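Local coordinates for flagella basal body P-ring formation protein FlgA (Salmonella typhimurium, PDB 3TEE) that assists assembly of the flagellar P-ring in the periplasm, probably as a chaperone or modulator of the assembly process, at residues R140-Q145 / M165-V170; Q148-G153 / D191-I196; V158-Q163 / V176-G181. All blocks are in the same frame, centred on the assembly; numbering follows the deposited sequence.

Interaction 1. Residues R140-Q145 / M165-V170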
loop_
_atom_site.group_PDB
_atom_site.type_symbol
_atom_site.label_atom_id
_atom_site.label_comp_id
_atom_site.label_asym_id
_atom_site.label_seq_id
_atom_site.Cartn_x
_atom_site.Cartn_y
_atom_site.Cartn_z
ATOM N N ARG A 140 -5.539 10.320 12.503
ATOM C CA ARG A 140 -5.565 11.787 12.424
ATOM C C ARG A 140 -6.531 12.276 13.510
ATOM O O ARG A 140 -6.290 13.296 14.159
ATOM C CB ARG A 140 -6.010 12.263 11.021
ATOM C CG ARG A 140 -6.002 13.788 10.812
ATOM C CD ARG A 140 -4.617 14.408 10.923
ATOM N NE ARG A 140 -4.648 15.864 11.108
ATOM C CZ ARG A 140 -4.710 16.477 12.288
ATOM N NH1 ARG A 140 -4.790 15.771 13.408
ATOM N NH2 ARG A 140 -4.706 17.799 12.353
ATOM N N VAL A 141 -7.587 11.488 13.746
ATOM C CA VAL A 141 -8.592 11.761 14.756
ATOM C C VAL A 141 -8.597 10.583 15.734
ATOM O O VAL A 141 -8.636 9.430 15.305
ATOM C CB VAL A 141 -9.966 12.018 14.062
ATOM C CG1 VAL A 141 -11.133 11.767 14.990
ATOM C CG2 VAL A 141 -10.028 13.423 13.474
ATOM N N LYS A 142 -8.519 10.874 17.033
ATOM C CA LYS A 142 -8.542 9.841 18.073
ATOM C C LYS A 142 -9.820 9.913 18.896
ATOM O O LYS A 142 -10.337 11.002 19.096
ATOM C CB LYS A 142 -7.308 9.943 18.991
ATOM C CG LYS A 142 -5.982 9.705 18.248
ATOM C CD LYS A 142 -4.782 10.027 19.122
ATOM C CE LYS A 142 -3.487 9.855 18.360
ATOM N NZ LYS A 142 -2.320 10.368 19.124
ATOM N N ALA A 143 -10.325 8.759 19.379
ATOM C CA ALA A 143 -11.523 8.688 20.211
ATOM C C ALA A 143 -11.370 9.600 21.448
ATOM O O ALA A 143 -10.323 9.581 22.101
ATOM C CB ALA A 143 -11.774 7.249 20.630
ATOM N N GLY A 144 -12.372 10.446 21.690
ATOM C CA GLY A 144 -12.394 11.379 22.814
ATOM C C GLY A 144 -11.883 12.773 22.498
ATOM O O GLY A 144 -12.068 13.699 23.293
ATOM N N GLN A 145 -11.272 12.940 21.327
ATOM C CA GLN A 145 -10.708 14.203 20.857
ATOM C C GLN A 145 -11.792 15.181 20.427
ATOM O O GLN A 145 -12.760 14.774 19.786
ATOM C CB GLN A 145 -9.803 13.919 19.655
ATOM C CG GLN A 145 -8.756 14.960 19.337
ATOM C CD GLN A 145 -7.718 14.325 18.442
ATOM O OE1 GLN A 145 -7.894 14.217 17.225
ATOM N NE2 GLN A 145 -6.641 13.833 19.039
ATOM N N MET A 165 -15.841 9.897 18.379
ATOM C CA MET A 165 -16.211 8.693 19.116
ATOM C C MET A 165 -15.315 7.494 18.768
ATOM O O MET A 165 -15.288 6.519 19.512
ATOM C CB MET A 165 -17.674 8.371 18.857
ATOM C CG MET A 165 -18.594 9.411 19.451
ATOM S SD MET A 165 -20.271 8.897 19.197
ATOM C CE MET A 165 -20.435 7.680 20.501
ATOM N N ASN A 166 -14.583 7.574 17.650
ATOM C CA ASN A 166 -13.716 6.489 17.204
ATOM C C ASN A 166 -12.401 7.033 16.632
ATOM O O ASN A 166 -12.293 8.223 16.314
ATOM C CB ASN A 166 -14.458 5.611 16.164
ATOM C CG ASN A 166 -14.783 6.331 14.865
ATOM O OD1 ASN A 166 -15.561 7.279 14.827
ATOM N ND2 ASN A 166 -14.181 5.917 13.769
ATOM N N ASN A 167 -11.403 6.146 16.494
ATOM C CA ASN A 167 -10.110 6.486 15.909
ATOM C C ASN A 167 -10.269 6.431 14.422
ATOM O O ASN A 167 -10.974 5.558 13.910
ATOM C CB ASN A 167 -9.037 5.482 16.350
ATOM C CG ASN A 167 -8.781 5.501 17.830
ATOM O OD1 ASN A 167 -8.576 6.560 18.430
ATOM N ND2 ASN A 167 -8.785 4.325 18.449
ATOM N N ALA A 168 -9.671 7.396 13.713
ATOM C CA ALA A 168 -9.797 7.421 12.266
ATOM C C ALA A 168 -8.637 8.119 11.625
ATOM O O ALA A 168 -8.198 9.167 12.098
ATOM C CB ALA A 168 -11.112 8.087 11.847
ATOM N N ALA A 169 -8.153 7.537 10.528
ATOM C CA ALA A 169 -7.083 8.095 9.703
ATOM C C ALA A 169 -7.732 9.067 8.711
ATOM O O ALA A 169 -8.966 9.097 8.606
ATOM C CB ALA A 169 -6.382 6.969 8.937
ATOM N N VAL A 170 -6.906 9.851 7.977
ATOM C CA VAL A 170 -7.344 10.761 6.908
ATOM C C VAL A 170 -8.100 9.893 5.886
ATOM O O VAL A 170 -7.705 8.744 5.651
ATOM C CB VAL A 170 -6.145 11.526 6.270
ATOM C CG1 VAL A 170 -6.574 12.359 5.056
ATOM C CG2 VAL A 170 -5.439 12.411 7.299
#
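Arg140 and Val141 both turn their backbone N-H groups onto the carbonyl of Ala168. The Val141 N to Ala168 O bond (2.9 Å) is nearly straight, 170° at the hydrogen, and meets the oxygen almost head-on. The Arg140 N to Ala168 O bond is as short but strongly bent, so it counts as weak. In return, Ala168 N reaches Val141 O at 2.8 Å, and that oxygen also takes a CA-H contact from Asn167. Two residues set against one in an antiparallel pairing make this a classic beta bulge, built here between two loops. Beyond its backbone, Arg140 lays CB and CG over one methyl of Val170, with CB 3.8 Å from CG2. The chain then bends at chi2 (63°) and carries the guanidinium away, where NE bonds to Ser190 O. Val141 sets CG1 near Asn166 O and, together with Ala168, packs on Val188 of strand 183-188. Next to the single Val141-Ala168 bridge, Ala143 N donates to Asn167 OD1 at 3.0 Å, well above the amide's carbonyl plane (45°) and not along a lone pair. Ala143, whose CB sits 3.8 Å from Met165 O, is the second residue of a type II turn, Lys142 to Gln145, that leads into strand 146-152. Asn166 O, buried beside these groups, has no hydrogen-bonding partner in the model.

Interaction 2. Residues Q148-G153 / D191-I196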
loop_
_atom_site.group_PDB
_atom_site.type_symbol
_atom_site.label_atom_id
_atom_site.label_comp_id
_atom_site.label_asym_id
_atom_site.label_seq_id
_atom_site.Cartn_x
_atom_site.Cartn_y
_atom_site.Cartn_z
ATOM N N GLN A 148 -13.802 19.273 14.723
ATOM C CA GLN A 148 -14.646 20.230 14.031
ATOM C C GLN A 148 -15.379 19.501 12.918
ATOM O O GLN A 148 -14.765 18.788 12.121
ATOM C CB GLN A 148 -13.811 21.403 13.456
ATOM C CG GLN A 148 -13.414 22.457 14.490
ATOM C CD GLN A 148 -14.514 23.448 14.800
ATOM O OE1 GLN A 148 -14.905 23.623 15.956
ATOM N NE2 GLN A 148 -15.015 24.148 13.785
ATOM N N VAL A 149 -16.700 19.654 12.899
ATOM C CA VAL A 149 -17.558 19.080 11.869
ATOM C C VAL A 149 -17.873 20.216 10.894
ATOM O O VAL A 149 -18.340 21.280 11.309
ATOM C CB VAL A 149 -18.841 18.434 12.453
ATOM C CG1 VAL A 149 -19.788 17.995 11.340
ATOM C CG2 VAL A 149 -18.503 17.258 13.368
ATOM N N ILE A 150 -17.600 19.988 9.615
ATOM C CA ILE A 150 -17.816 20.951 8.544
ATOM C C ILE A 150 -18.739 20.332 7.510
ATOM O O ILE A 150 -18.361 19.383 6.825
ATOM C CB ILE A 150 -16.467 21.437 7.921
ATOM C CG1 ILE A 150 -15.515 22.015 9.009
ATOM C CG2 ILE A 150 -16.705 22.443 6.773
ATOM C CD1 ILE A 150 -14.045 22.244 8.569
ATOM N N ALA A 151 -19.949 20.880 7.397
ATOM C CA ALA A 151 -20.931 20.439 6.418
ATOM C C ALA A 151 -21.174 21.549 5.397
ATOM O O ALA A 151 -21.321 22.706 5.783
ATOM C CB ALA A 151 -22.218 20.037 7.106
ATOM N N ASN A 152 -21.151 21.201 4.097
ATOM C CA ASN A 152 -21.331 22.142 2.985
ATOM C C ASN A 152 -22.163 21.558 1.838
ATOM O O ASN A 152 -22.060 20.363 1.544
ATOM C CB ASN A 152 -19.976 22.620 2.468
ATOM C CG ASN A 152 -19.481 23.885 3.124
ATOM O OD1 ASN A 152 -18.919 23.868 4.225
ATOM N ND2 ASN A 152 -19.657 25.015 2.448
ATOM N N GLY A 153 -22.976 22.414 1.212
ATOM C CA GLY A 153 -23.835 22.048 0.088
ATOM C C GLY A 153 -25.174 22.760 0.042
ATOM O O GLY A 153 -25.826 22.929 1.078
ATOM N N ASP A 191 -6.559 18.156 8.052
ATOM C CA ASP A 191 -6.565 19.078 9.195
ATOM C C ASP A 191 -7.233 18.508 10.457
ATOM O O ASP A 191 -7.299 19.197 11.484
ATOM C CB ASP A 191 -7.214 20.417 8.802
ATOM C CG ASP A 191 -6.338 21.275 7.915
ATOM O OD1 ASP A 191 -5.305 21.781 8.411
ATOM O OD2 ASP A 191 -6.687 21.447 6.724
ATOM N N GLY A 192 -7.692 17.256 10.383
ATOM C CA GLY A 192 -8.368 16.597 11.496
ATOM C C GLY A 192 -9.826 17.004 11.631
ATOM O O GLY A 192 -10.431 16.797 12.685
ATOM N N ASN A 193 -10.394 17.608 10.566
ATOM C CA ASN A 193 -11.800 18.018 10.535
ATOM C C ASN A 193 -12.633 16.861 9.997
ATOM O O ASN A 193 -12.123 16.018 9.256
ATOM C CB ASN A 193 -12.004 19.243 9.624
ATOM C CG ASN A 193 -11.224 20.483 9.994
ATOM O OD1 ASN A 193 -11.088 20.850 11.169
ATOM N ND2 ASN A 193 -10.757 21.195 8.977
ATOM N N ILE A 194 -13.922 16.849 10.334
ATOM C CA ILE A 194 -14.863 15.841 9.875
ATOM C C ILE A 194 -15.740 16.511 8.824
ATOM O O ILE A 194 -16.476 17.448 9.145
ATOM C CB ILE A 194 -15.678 15.311 11.084
ATOM C CG1 ILE A 194 -14.770 14.823 12.261
ATOM C CG2 ILE A 194 -16.786 14.325 10.670
ATOM C CD1 ILE A 194 -13.665 13.903 11.994
ATOM N N LEU A 195 -15.654 16.036 7.573
ATOM C CA LEU A 195 -16.401 16.632 6.467
ATOM C C LEU A 195 -17.663 15.875 6.110
ATOM O O LEU A 195 -17.639 14.654 5.947
ATOM C CB LEU A 195 -15.516 16.839 5.211
ATOM C CG LEU A 195 -14.157 17.539 5.397
ATOM C CD1 LEU A 195 -13.370 17.572 4.077
ATOM C CD2 LEU A 195 -14.310 18.960 5.961
ATOM N N ILE A 196 -18.764 16.624 5.972
ATOM C CA ILE A 196 -20.078 16.119 5.576
ATOM C C ILE A 196 -20.511 16.884 4.324
ATOM O O ILE A 196 -20.443 18.113 4.309
ATOM C CB ILE A 196 -21.140 16.250 6.716
ATOM C CG1 ILE A 196 -20.709 15.501 7.990
ATOM C CG2 ILE A 196 -22.537 15.804 6.237
ATOM C CD1 ILE A 196 -21.621 15.681 9.211
#
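This parallel pairing belongs to a mixed five-stranded sheet whose first and last strands, 146-152 and 194-197, also pair; the axes of the short segments 148-152 and 194-196 lie 20° apart. Four backbone bonds alternate across the seam. Ile194 N gives to Gln148 O at 2.8 Å, followed by Ile150 N to Ile194 O and Ile196 N to Ile150 O. The last, from Asn152 N to Ile196 O, is stretched to 3.2 Å. Val149, Ala151, Ile194 and Ile196 share one face. There Ile196, its CG1 anti to the carbonyl carbon (chi1 -58°) and its chain then extended, sends CD1 back along the sheet to Val149 CG1 at 3.6 Å, while its CB rests 4.0 Å from Ala151 CB. Val149 and Ile196 both touch Val184 of strand 183-188, and Val149 and Ile194 also touch Val176. On the other face Leu195 CD2 comes up against Ile150 CB at 3.8 Å, while the chain of Ile150 runs on to put CD1 on the Asn193 amide, 3.5 Å from ND2. Backbone bonds set the register, and aliphatic groups pack on the face that meets Val184; on the other, where Ile150 and Leu195 are partly exposed, a methyl lies against a polar amide.

Interaction 3. Residues V158-Q163 / V176-G181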
loop_
_atom_site.group_PDB
_atom_site.type_symbol
_atom_site.label_atom_id
_atom_site.label_comp_id
_atom_site.label_asym_id
_atom_site.label_seq_id
_atom_site.Cartn_x
_atom_site.Cartn_y
_atom_site.Cartn_z
ATOM N N VAL A 158 -22.252 24.636 7.574
ATOM C CA VAL A 158 -22.420 24.361 8.997
ATOM C C VAL A 158 -21.034 24.046 9.570
ATOM O O VAL A 158 -20.292 23.261 8.985
ATOM C CB VAL A 158 -23.442 23.217 9.286
ATOM C CG1 VAL A 158 -23.626 23.000 10.787
ATOM C CG2 VAL A 158 -24.794 23.472 8.618
ATOM N N ASN A 159 -20.684 24.677 10.691
ATOM C CA ASN A 159 -19.426 24.429 11.385
ATOM C C ASN A 159 -19.802 24.170 12.822
ATOM O O ASN A 159 -20.444 25.016 13.449
ATOM C CB ASN A 159 -18.466 25.610 11.264
ATOM C CG ASN A 159 -17.802 25.707 9.919
ATOM O OD1 ASN A 159 -16.729 25.144 9.693
ATOM N ND2 ASN A 159 -18.420 26.436 8.998
ATOM N N ALA A 160 -19.489 22.958 13.325
ATOM C CA ALA A 160 -19.853 22.605 14.692
ATOM C C ALA A 160 -18.782 21.778 15.385
ATOM O O ALA A 160 -18.016 21.075 14.725
ATOM C CB ALA A 160 -21.189 21.888 14.710
ATOM N N GLU A 161 -18.689 21.919 16.707
ATOM C CA GLU A 161 -17.694 21.211 17.513
ATOM C C GLU A 161 -18.349 19.974 18.083
ATOM O O GLU A 161 -19.541 19.978 18.399
ATOM C CB GLU A 161 -17.167 22.068 18.688
ATOM C CG GLU A 161 -17.164 23.580 18.503
ATOM C CD GLU A 161 -16.727 24.368 19.726
ATOM O OE1 GLU A 161 -15.761 25.157 19.605
ATOM O OE2 GLU A 161 -17.349 24.200 20.801
ATOM N N GLY A 162 -17.558 18.929 18.213
ATOM C CA GLY A 162 -18.001 17.671 18.782
ATOM C C GLY A 162 -16.835 16.846 19.269
ATOM O O GLY A 162 -15.686 17.281 19.192
ATOM N N GLN A 163 -17.127 15.656 19.781
ATOM C CA GLN A 163 -16.105 14.748 20.294
ATOM C C GLN A 163 -16.053 13.509 19.421
ATOM O O GLN A 163 -17.081 12.867 19.208
ATOM C CB GLN A 163 -16.436 14.389 21.748
ATOM C CG GLN A 163 -15.281 13.842 22.560
ATOM C CD GLN A 163 -15.689 13.561 23.989
ATOM O OE1 GLN A 163 -16.876 13.447 24.317
ATOM N NE2 GLN A 163 -14.711 13.421 24.872
ATOM N N VAL A 176 -19.009 11.468 15.385
ATOM C CA VAL A 176 -18.753 12.604 16.258
ATOM C C VAL A 176 -19.969 12.848 17.121
ATOM O O VAL A 176 -21.073 13.050 16.602
ATOM C CB VAL A 176 -18.400 13.877 15.414
ATOM C CG1 VAL A 176 -18.132 15.078 16.307
ATOM C CG2 VAL A 176 -17.222 13.632 14.475
ATOM N N ARG A 177 -19.762 12.874 18.438
ATOM C CA ARG A 177 -20.854 13.186 19.336
ATOM C C ARG A 177 -20.903 14.712 19.506
ATOM O O ARG A 177 -19.920 15.331 19.920
ATOM C CB ARG A 177 -20.663 12.463 20.681
ATOM C CG ARG A 177 -21.768 12.713 21.684
ATOM C CD ARG A 177 -21.406 12.130 23.051
ATOM N NE ARG A 177 -22.542 12.324 23.946
ATOM C CZ ARG A 177 -22.784 13.435 24.631
ATOM N NH1 ARG A 177 -21.913 14.439 24.619
ATOM N NH2 ARG A 177 -23.882 13.542 25.355
ATOM N N MET A 178 -22.031 15.313 19.141
ATOM C CA MET A 178 -22.284 16.743 19.343
ATOM C C MET A 178 -22.611 16.946 20.831
ATOM O O MET A 178 -22.953 15.977 21.525
ATOM C CB MET A 178 -23.447 17.234 18.452
ATOM C CG MET A 178 -23.276 16.861 16.983
ATOM S SD MET A 178 -21.622 17.210 16.347
ATOM C CE MET A 178 -21.868 18.815 15.832
ATOM N N THR A 179 -22.514 18.192 21.320
ATOM C CA THR A 179 -22.742 18.532 22.728
ATOM C C THR A 179 -24.054 18.004 23.338
ATOM O O THR A 179 -24.052 17.592 24.497
ATOM C CB THR A 179 -22.409 20.014 23.007
ATOM O OG1 THR A 179 -22.335 20.213 24.420
ATOM C CG2 THR A 179 -23.417 20.983 22.377
ATOM N N SER A 180 -25.142 17.970 22.536
ATOM C CA SER A 180 -26.476 17.474 22.904
ATOM C C SER A 180 -26.493 15.948 23.092
ATOM O O SER A 180 -27.334 15.436 23.822
ATOM C CB SER A 180 -27.484 17.825 21.807
ATOM O OG SER A 180 -27.071 17.300 20.549
ATOM N N GLY A 181 -25.629 15.251 22.360
ATOM C CA GLY A 181 -25.554 13.793 22.364
ATOM C C GLY A 181 -25.901 13.194 21.015
ATOM O O GLY A 181 -25.761 11.989 20.823
HETATM O O HOH W 1 -21.921 20.504 19.397
HETATM O O HOH W 2 -19.421 14.795 23.487
#
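Met178 folds back on itself at chi2 (-47°) and chi3 (-89°), and these two bends swing its SD and CE across to strand 157-164. CE ends against Ala160 CB at 3.3 Å, tighter than two methyls usually sit, with Glu161 O also close to it. Val176 has CG1 anti to its backbone N, which drops that methyl onto the bare backbone of Gly162, 3.6 Å from CA. With no side chain there, the two strands can come close at this point. One residue further on, Gln163 and Arg177 form an antiparallel hydrogen-bonded pair: Gln163 N donates to Arg177 O and Arg177 N to Gln163 O, each at 2.8 Å, with both donors tilted somewhat from the carbonyl planes. The strands of this beta hairpin diverge beyond the pair, the axes of the short segments 158-163 and 176-178 lying 116° apart, as the second leaves into a type I turn from Met178 to Gly181. Where the gap widens, a water donates to Glu161 O at 2.6 Å and accepts from Thr179 N at 3.1 Å. A second water links the side chains of the bonded pair: it donates to Gln163 OE1 and accepts from Arg177 NH1 at 2.8 Å, meeting the guanidinium in plane at its edge, while Gly181 CA lies over one face of that group. Gln163 NE2 is held by Gly144 O, and the Glu161 carboxylate by a salt bridge to Arg146. Within 158-163 and 176-181, direct backbone bonds thus occur at the Gln163-Arg177 pair; toward Met178-Gly181, where the second strand leaves, methyl meets methyl, tightly set, and water joins the backbones, so that apolar and water-mediated contacts flank one hydrogen-bonded pair.

In the fold
Following the chain, residues 140-145 come first and lead through a turn into strand 146-152, which carries 148-153; strand 157-164 then returns beside it. Interaction 1 closes the first loop, when 165-170, just past that strand, comes back to 140-145. Interaction 3 closes the hairpin formed by strands 157-164 and 173-178. Interaction 2 closes the longest loop at 191-196, joining first strand to last. Interaction 3 nests inside interaction 2, whereas interaction 1 crosses both. All three belong to one five-stranded sheet and its connections: adjacent strands 146-152 and 157-164 connect interaction 2 to interaction 3, and interaction 1 ties the incoming loop to the hairpin's connecting loop.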